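Local coordinates for protein beta-N-acetylhexosaminidase (PDB 4PYS) that probably hydrolyses terminal beta-linked N-acetylhexosamine residues from glycans as a family 20 glycoside hydrolase, at residues A[139-144]-A[170-175]; A[165-170]-A[223-228]. One frame throughout, in Å; residues are numbered along the deposited sequence.

Contact 1. Residues A[139-144]-A[170-175]; sequences SGRQYQ and EGLGWR
Gly-140 passes Glu-170 with 4.7 Å between their CA atoms, and Arg-141 follows opposite Leu-172, so the loop 139-144 runs past the type I beta turn Glu-170 to Gly-173 without a backbone hydrogen bond between them. With no side chain at Gly-140, its CA settles 3.8 Å from CB of Glu-170. Arg-175 supplies the polar link: its NE lies 2.9 Å from Ser-139 O, and its NH2 the same distance from Gly-140 O. Both bonds are weak, the oxygens lying well off the N-H directions (124° and 128° at the hydrogen). Tyr-143 N lies over the rim of one guanidinium face and Gly-173 CA over that of the opposite face, while NH1 hydrogen-bonds to Gly-199 O and Gln-197 O.

Arg-141 leaves its backbone with CG beside the N (chi1 -64°) and then runs extended to NE, which carries its guanidinium over the carboxylate of Glu-170. Arg-141 NH2 lies 3.5 Å from Glu-170 OE2, but this oxygen is well out of the guanidinium plane, so the salt bridge rests on charge alone. Water 1 adds directed bonds, accepting from Arg-141 NH1 at 2.9 Å and donating to Glu-170 OE2 at 2.6 Å. The strongest polar partners are Asp-138 for Arg-141 and His-167 for Glu-170, whose OE1 also accepts from His-229 ND1.

Both segments lie at TIM-barrel strand ends, where glycerol bound near Arg-141 is consistent with a pocket. The turn joins strand 163-170 to its antiparallel neighbour 173-174 as a tight hairpin, while the loop links strand 132-138 to helix 146-158, whose Ile-149 packs on Ser-139.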
loop_
_atom_site.group_PDB
_atom_site.type_symbol
_atom_site.label_atom_id
_atom_site.label_comp_id
_atom_site.label_asym_id
_atom_site.label_seq_id
_atom_site.Cartn_x
_atom_site.Cartn_y
_atom_site.Cartn_z
ATOM N N SER A 139 3.256 2.135 -10.585
ATOM C CA SER A 139 3.778 1.316 -11.672
ATOM C C SER A 139 3.087 1.687 -12.978
ATOM O O SER A 139 3.136 0.931 -13.934
ATOM C CB SER A 139 3.536 -0.172 -11.393
ATOM O OG SER A 139 4.205 -0.601 -10.221
ATOM N N GLY A 140 2.420 2.835 -13.024
ATOM C CA GLY A 140 1.825 3.278 -14.278
ATOM C C GLY A 140 2.818 4.117 -15.073
ATOM O O GLY A 140 3.097 3.844 -16.247
ATOM N N ARG A 141 3.372 5.141 -14.429
ATOM C CA ARG A 141 4.309 6.044 -15.113
ATOM C C ARG A 141 5.663 5.398 -15.366
ATOM O O ARG A 141 6.384 5.768 -16.308
ATOM C CB ARG A 141 4.531 7.298 -14.271
ATOM C CG ARG A 141 3.284 8.136 -14.101
ATOM C CD ARG A 141 3.587 9.467 -13.437
ATOM N NE ARG A 141 2.431 10.356 -13.501
ATOM C CZ ARG A 141 1.364 10.246 -12.719
ATOM N NH1 ARG A 141 0.353 11.097 -12.848
ATOM N NH2 ARG A 141 1.301 9.278 -11.810
ATOM N N GLN A 142 6.015 4.458 -14.501
ATOM C CA GLN A 142 7.289 3.758 -14.582
ATOM C C GLN A 142 7.026 2.269 -14.424
ATOM O O GLN A 142 6.119 1.870 -13.703
ATOM C CB GLN A 142 8.222 4.226 -13.459
ATOM C CG GLN A 142 8.746 5.656 -13.627
ATOM C CD GLN A 142 9.656 5.811 -14.825
ATOM O OE1 GLN A 142 10.421 4.899 -15.157
ATOM N NE2 GLN A 142 9.583 6.963 -15.491
ATOM N N TYR A 143 7.809 1.446 -15.111
ATOM C CA TYR A 143 7.761 0.002 -14.903
ATOM C C TYR A 143 8.866 -0.401 -13.933
ATOM O O TYR A 143 10.019 -0.006 -14.116
ATOM C CB TYR A 143 7.936 -0.728 -16.253
ATOM C CG TYR A 143 8.175 -2.217 -16.111
ATOM C CD1 TYR A 143 7.114 -3.102 -15.902
ATOM C CD2 TYR A 143 9.463 -2.737 -16.171
ATOM C CE1 TYR A 143 7.340 -4.469 -15.760
ATOM C CE2 TYR A 143 9.698 -4.087 -16.031
ATOM C CZ TYR A 143 8.637 -4.950 -15.825
ATOM O OH TYR A 143 8.890 -6.299 -15.682
ATOM N N GLN A 144 8.510 -1.149 -12.889
ATOM C CA GLN A 144 9.513 -1.753 -12.017
ATOM C C GLN A 144 9.502 -3.256 -12.222
ATOM O O GLN A 144 8.426 -3.863 -12.339
ATOM C CB GLN A 144 9.222 -1.435 -10.548
ATOM C CG GLN A 144 9.176 0.058 -10.236
ATOM C CD GLN A 144 7.799 0.633 -10.414
ATOM O OE1 GLN A 144 6.817 -0.106 -10.490
ATOM N NE2 GLN A 144 7.709 1.957 -10.458
ATOM N N GLU A 170 -2.032 4.196 -16.114
ATOM C CA GLU A 170 -1.798 5.630 -16.191
ATOM C C GLU A 170 -1.834 5.999 -17.656
ATOM O O GLU A 170 -1.807 5.111 -18.521
ATOM C CB GLU A 170 -0.411 5.966 -15.648
ATOM C CG GLU A 170 -0.400 6.350 -14.184
ATOM C CD GLU A 170 -1.161 7.635 -13.944
ATOM O OE1 GLU A 170 -1.233 8.449 -14.889
ATOM O OE2 GLU A 170 -1.691 7.825 -12.826
ATOM N N GLY A 171 -1.874 7.297 -17.949
ATOM C CA GLY A 171 -1.811 7.748 -19.332
ATOM C C GLY A 171 -0.521 7.265 -19.983
ATOM O O GLY A 171 -0.489 6.942 -21.165
ATOM N N LEU A 172 0.537 7.186 -19.178
ATOM C CA LEU A 172 1.862 6.814 -19.661
ATOM C C LEU A 172 2.119 5.318 -19.656
ATOM O O LEU A 172 3.224 4.886 -19.984
ATOM C CB LEU A 172 2.936 7.473 -18.796
ATOM C CG LEU A 172 3.437 8.842 -19.231
ATOM C CD1 LEU A 172 4.284 9.462 -18.130
ATOM C CD2 LEU A 172 4.222 8.718 -20.523
ATOM N N GLY A 173 1.131 4.522 -19.254
ATOM C CA GLY A 173 1.338 3.087 -19.198
ATOM C C GLY A 173 0.184 2.306 -18.612
ATOM O O GLY A 173 -0.254 2.566 -17.489
ATOM N N TRP A 174 -0.313 1.347 -19.383
ATOM C CA TRP A 174 -1.251 0.365 -18.861
ATOM C C TRP A 174 -0.439 -0.901 -18.650
ATOM O O TRP A 174 0.045 -1.483 -19.615
ATOM C CB TRP A 174 -2.359 0.090 -19.881
ATOM C CG TRP A 174 -3.352 -0.883 -19.370
ATOM C CD1 TRP A 174 -3.188 -2.231 -19.222
ATOM C CD2 TRP A 174 -4.673 -0.586 -18.911
ATOM N NE1 TRP A 174 -4.329 -2.790 -18.697
ATOM C CE2 TRP A 174 -5.255 -1.801 -18.495
ATOM C CE3 TRP A 174 -5.415 0.592 -18.800
ATOM C CZ2 TRP A 174 -6.564 -1.872 -17.990
ATOM C CZ3 TRP A 174 -6.709 0.523 -18.300
ATOM C CH2 TRP A 174 -7.270 -0.701 -17.903
ATOM N N ARG A 175 -0.280 -1.333 -17.405
ATOM C CA ARG A 175 0.649 -2.429 -17.143
ATOM C C ARG A 175 0.023 -3.716 -16.634
ATOM O O ARG A 175 0.749 -4.644 -16.267
ATOM C CB ARG A 175 1.764 -1.962 -16.192
ATOM C CG ARG A 175 2.407 -0.680 -16.684
ATOM C CD ARG A 175 3.891 -0.575 -16.384
ATOM N NE ARG A 175 4.299 0.811 -16.586
ATOM C CZ ARG A 175 4.829 1.277 -17.705
ATOM N NH1 ARG A 175 5.070 0.457 -18.724
ATOM N NH2 ARG A 175 5.140 2.563 -17.801
HETATM O O HOH W 1 -1.713 9.919 -11.224
#

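Contact 2. Residues A[165-170]-A[223-228]; sequences HWHLTE and EIDMPG
Glu-223 reaches between His-165 and His-167, and its OE1 accepts from both imidazoles on opposite faces of the carboxylate plane. His-167 ND1 comes from above that plane, 2.7 Å from Glu-223 OE1, in a fairly straight bond (161°); the oxygen lies nearly in the imidazole plane, although ring and carboxylate are turned almost at right angles. His-165 NE2, at 2.8 Å, meets Glu-223 OE1 on its anti side, 27° out of the carboxylate plane, in a more bent bond. An extended chain, with Glu-223 CG anti to the backbone N (chi1 -178°), brings the carboxylate there. The other nitrogen of His-167, NE2, donates to Glu-170 OE2 at 2.6 Å, so the ring is fixed at both ends.

Thr-169 OG1 accepts from Asp-225 N at 2.9 Å and donates to water 3, which donates to Asp-225 O. Asp-225 OD2 stands 3.3 Å from His-167 CE1, the two planes nearly perpendicular.

Parallel pairing of TIM-barrel strands 163-170 and 219-223, whose ends the His-Glu-His bonds join, underlies the contact, with Glu-223 N bonded to Trp-166 O at 3.0 Å. Strand 132-138 borders strand 163-170 on its other side, and Trp-341 of strand 337-341 binds Glu-223 OE2.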
loop_
_atom_site.group_PDB
_atom_site.type_symbol
_atom_site.label_atom_id
_atom_site.label_comp_id
_atom_site.label_asym_id
_atom_site.label_seq_id
_atom_site.Cartn_x
_atom_site.Cartn_y
_atom_site.Cartn_z
ATOM N N HIS A 165 -0.853 -1.101 -2.348
ATOM C CA HIS A 165 -1.743 -0.490 -3.339
ATOM C C HIS A 165 -0.936 -0.360 -4.626
ATOM O O HIS A 165 0.075 0.336 -4.661
ATOM C CB HIS A 165 -2.174 0.867 -2.758
ATOM C CG HIS A 165 -2.956 1.742 -3.683
ATOM N ND1 HIS A 165 -3.388 2.996 -3.306
ATOM C CD2 HIS A 165 -3.377 1.571 -4.960
ATOM C CE1 HIS A 165 -4.030 3.565 -4.309
ATOM N NE2 HIS A 165 -4.044 2.717 -5.326
ATOM N N TRP A 166 -1.354 -1.072 -5.671
ATOM C CA TRP A 166 -0.555 -1.183 -6.887
ATOM C C TRP A 166 -1.210 -0.349 -7.991
ATOM O O TRP A 166 -2.231 -0.741 -8.547
ATOM C CB TRP A 166 -0.472 -2.658 -7.315
ATOM C CG TRP A 166 0.690 -2.995 -8.211
ATOM C CD1 TRP A 166 1.686 -2.156 -8.627
ATOM C CD2 TRP A 166 0.970 -4.275 -8.796
ATOM N NE1 TRP A 166 2.571 -2.844 -9.444
ATOM C CE2 TRP A 166 2.151 -4.144 -9.556
ATOM C CE3 TRP A 166 0.329 -5.518 -8.755
ATOM C CZ2 TRP A 166 2.704 -5.213 -10.284
ATOM C CZ3 TRP A 166 0.881 -6.583 -9.465
ATOM C CH2 TRP A 166 2.052 -6.418 -10.228
ATOM N N HIS A 167 -0.630 0.814 -8.272
ATOM C CA HIS A 167 -1.186 1.758 -9.233
ATOM C C HIS A 167 -0.686 1.300 -10.595
ATOM O O HIS A 167 0.450 1.585 -10.972
ATOM C CB HIS A 167 -0.696 3.177 -8.892
ATOM C CG HIS A 167 -1.304 4.262 -9.731
ATOM N ND1 HIS A 167 -2.505 4.865 -9.420
ATOM C CD2 HIS A 167 -0.860 4.871 -10.857
ATOM C CE1 HIS A 167 -2.786 5.783 -10.332
ATOM N NE2 HIS A 167 -1.802 5.806 -11.215
ATOM N N LEU A 168 -1.540 0.576 -11.319
ATOM C CA LEU A 168 -1.140 -0.197 -12.492
ATOM C C LEU A 168 -1.430 0.458 -13.830
ATOM O O LEU A 168 -0.942 -0.006 -14.859
ATOM C CB LEU A 168 -1.855 -1.557 -12.480
ATOM C CG LEU A 168 -1.289 -2.568 -11.492
ATOM C CD1 LEU A 168 -2.371 -3.583 -11.110
ATOM C CD2 LEU A 168 -0.104 -3.266 -12.122
ATOM N N THR A 169 -2.250 1.506 -13.842
ATOM C CA THR A 169 -2.643 2.105 -15.114
ATOM C C THR A 169 -2.523 3.607 -15.033
ATOM O O THR A 169 -2.863 4.214 -14.018
ATOM C CB THR A 169 -4.095 1.757 -15.501
ATOM O OG1 THR A 169 -4.998 2.447 -14.624
ATOM C CG2 THR A 169 -4.330 0.247 -15.408
ATOM N N GLU A 170 -2.032 4.196 -16.114
ATOM C CA GLU A 170 -1.798 5.630 -16.191
ATOM C C GLU A 170 -1.834 5.999 -17.656
ATOM O O GLU A 170 -1.807 5.111 -18.521
ATOM C CB GLU A 170 -0.411 5.966 -15.648
ATOM C CG GLU A 170 -0.400 6.350 -14.184
ATOM C CD GLU A 170 -1.161 7.635 -13.944
ATOM O OE1 GLU A 170 -1.233 8.449 -14.889
ATOM O OE2 GLU A 170 -1.691 7.825 -12.826
ATOM N N GLU A 223 -5.196 -0.811 -8.642
ATOM C CA GLU A 223 -5.920 0.386 -9.078
ATOM C C GLU A 223 -6.022 0.408 -10.604
ATOM O O GLU A 223 -5.009 0.424 -11.305
ATOM C CB GLU A 223 -5.250 1.667 -8.597
ATOM C CG GLU A 223 -6.022 2.939 -8.991
ATOM C CD GLU A 223 -5.359 4.216 -8.520
ATOM O OE1 GLU A 223 -4.458 4.157 -7.650
ATOM O OE2 GLU A 223 -5.734 5.304 -9.007
ATOM N N ILE A 224 -7.253 0.401 -11.094
ATOM C CA ILE A 224 -7.521 0.537 -12.518
ATOM C C ILE A 224 -8.190 1.891 -12.681
ATOM O O ILE A 224 -9.351 2.062 -12.303
ATOM C CB ILE A 224 -8.480 -0.548 -13.014
ATOM C CG1 ILE A 224 -8.062 -1.923 -12.480
ATOM C CG2 ILE A 224 -8.541 -0.544 -14.550
ATOM C CD1 ILE A 224 -6.688 -2.377 -12.971
ATOM N N ASP A 225 -7.459 2.852 -13.235
ATOM C CA ASP A 225 -7.955 4.220 -13.332
ATOM C C ASP A 225 -8.991 4.420 -14.421
ATOM O O ASP A 225 -8.789 4.043 -15.574
ATOM C CB ASP A 225 -6.801 5.197 -13.525
ATOM C CG ASP A 225 -6.308 5.728 -12.225
ATOM O OD1 ASP A 225 -6.852 5.256 -11.213
ATOM O OD2 ASP A 225 -5.409 6.592 -12.199
HETATM N N MSE A 226 -10.101 5.028 -14.031
HETATM C CA MSE A 226 -11.168 5.352 -14.955
HETATM C C MSE A 226 -11.943 6.500 -14.309
HETATM O O MSE A 226 -12.028 6.572 -13.078
HETATM C CB MSE A 226 -12.054 4.125 -15.191
HETATM C CG MSE A 226 -12.540 3.460 -13.913
HETATM SE SE MSE A 226 -13.496 1.795 -14.270
HETATM C CE MSE A 226 -11.958 0.680 -14.732
ATOM N N PRO A 227 -12.486 7.417 -15.127
ATOM C CA PRO A 227 -12.437 7.405 -16.595
ATOM C C PRO A 227 -11.182 8.081 -17.138
ATOM O O PRO A 227 -10.902 7.970 -18.334
ATOM C CB PRO A 227 -13.669 8.222 -16.979
ATOM C CG PRO A 227 -13.786 9.229 -15.875
ATOM C CD PRO A 227 -13.292 8.541 -14.616
ATOM N N GLY A 228 -10.440 8.766 -16.271
ATOM C CA GLY A 228 -9.240 9.476 -16.684
ATOM C C GLY A 228 -8.027 8.565 -16.684
ATOM O O GLY A 228 -8.158 7.365 -16.438
HETATM O O HOH W 2 -3.708 2.969 -11.644
HETATM O O HOH W 3 -6.374 3.918 -16.799
#

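In the fold
Contacts 1 and 2 lie with centres about 9 Å apart and share Glu-170, whose carboxylate faces Arg-141 in one and His-167 in the other. Ser-139 joins them again: its OG is 2.9 Å from Trp-166 NE1 and its N 2.9 Å from His-167 O, both probable hydrogen bonds. Trp-174 packs on contact 2, with CE3 3.6 Å from Thr-169 CG2 and CH2 3.6 Å from Ile-224 CG2. Both sit where loops follow parallel strands of the TIM-barrel catalytic domain, the end that carries the active site in this fold. Glycerol, probably from the crystallisation liquor, lies about 3 Å from the Arg-141 side chain and about 5 Å from that of Asp-225, which would suit a pocket there.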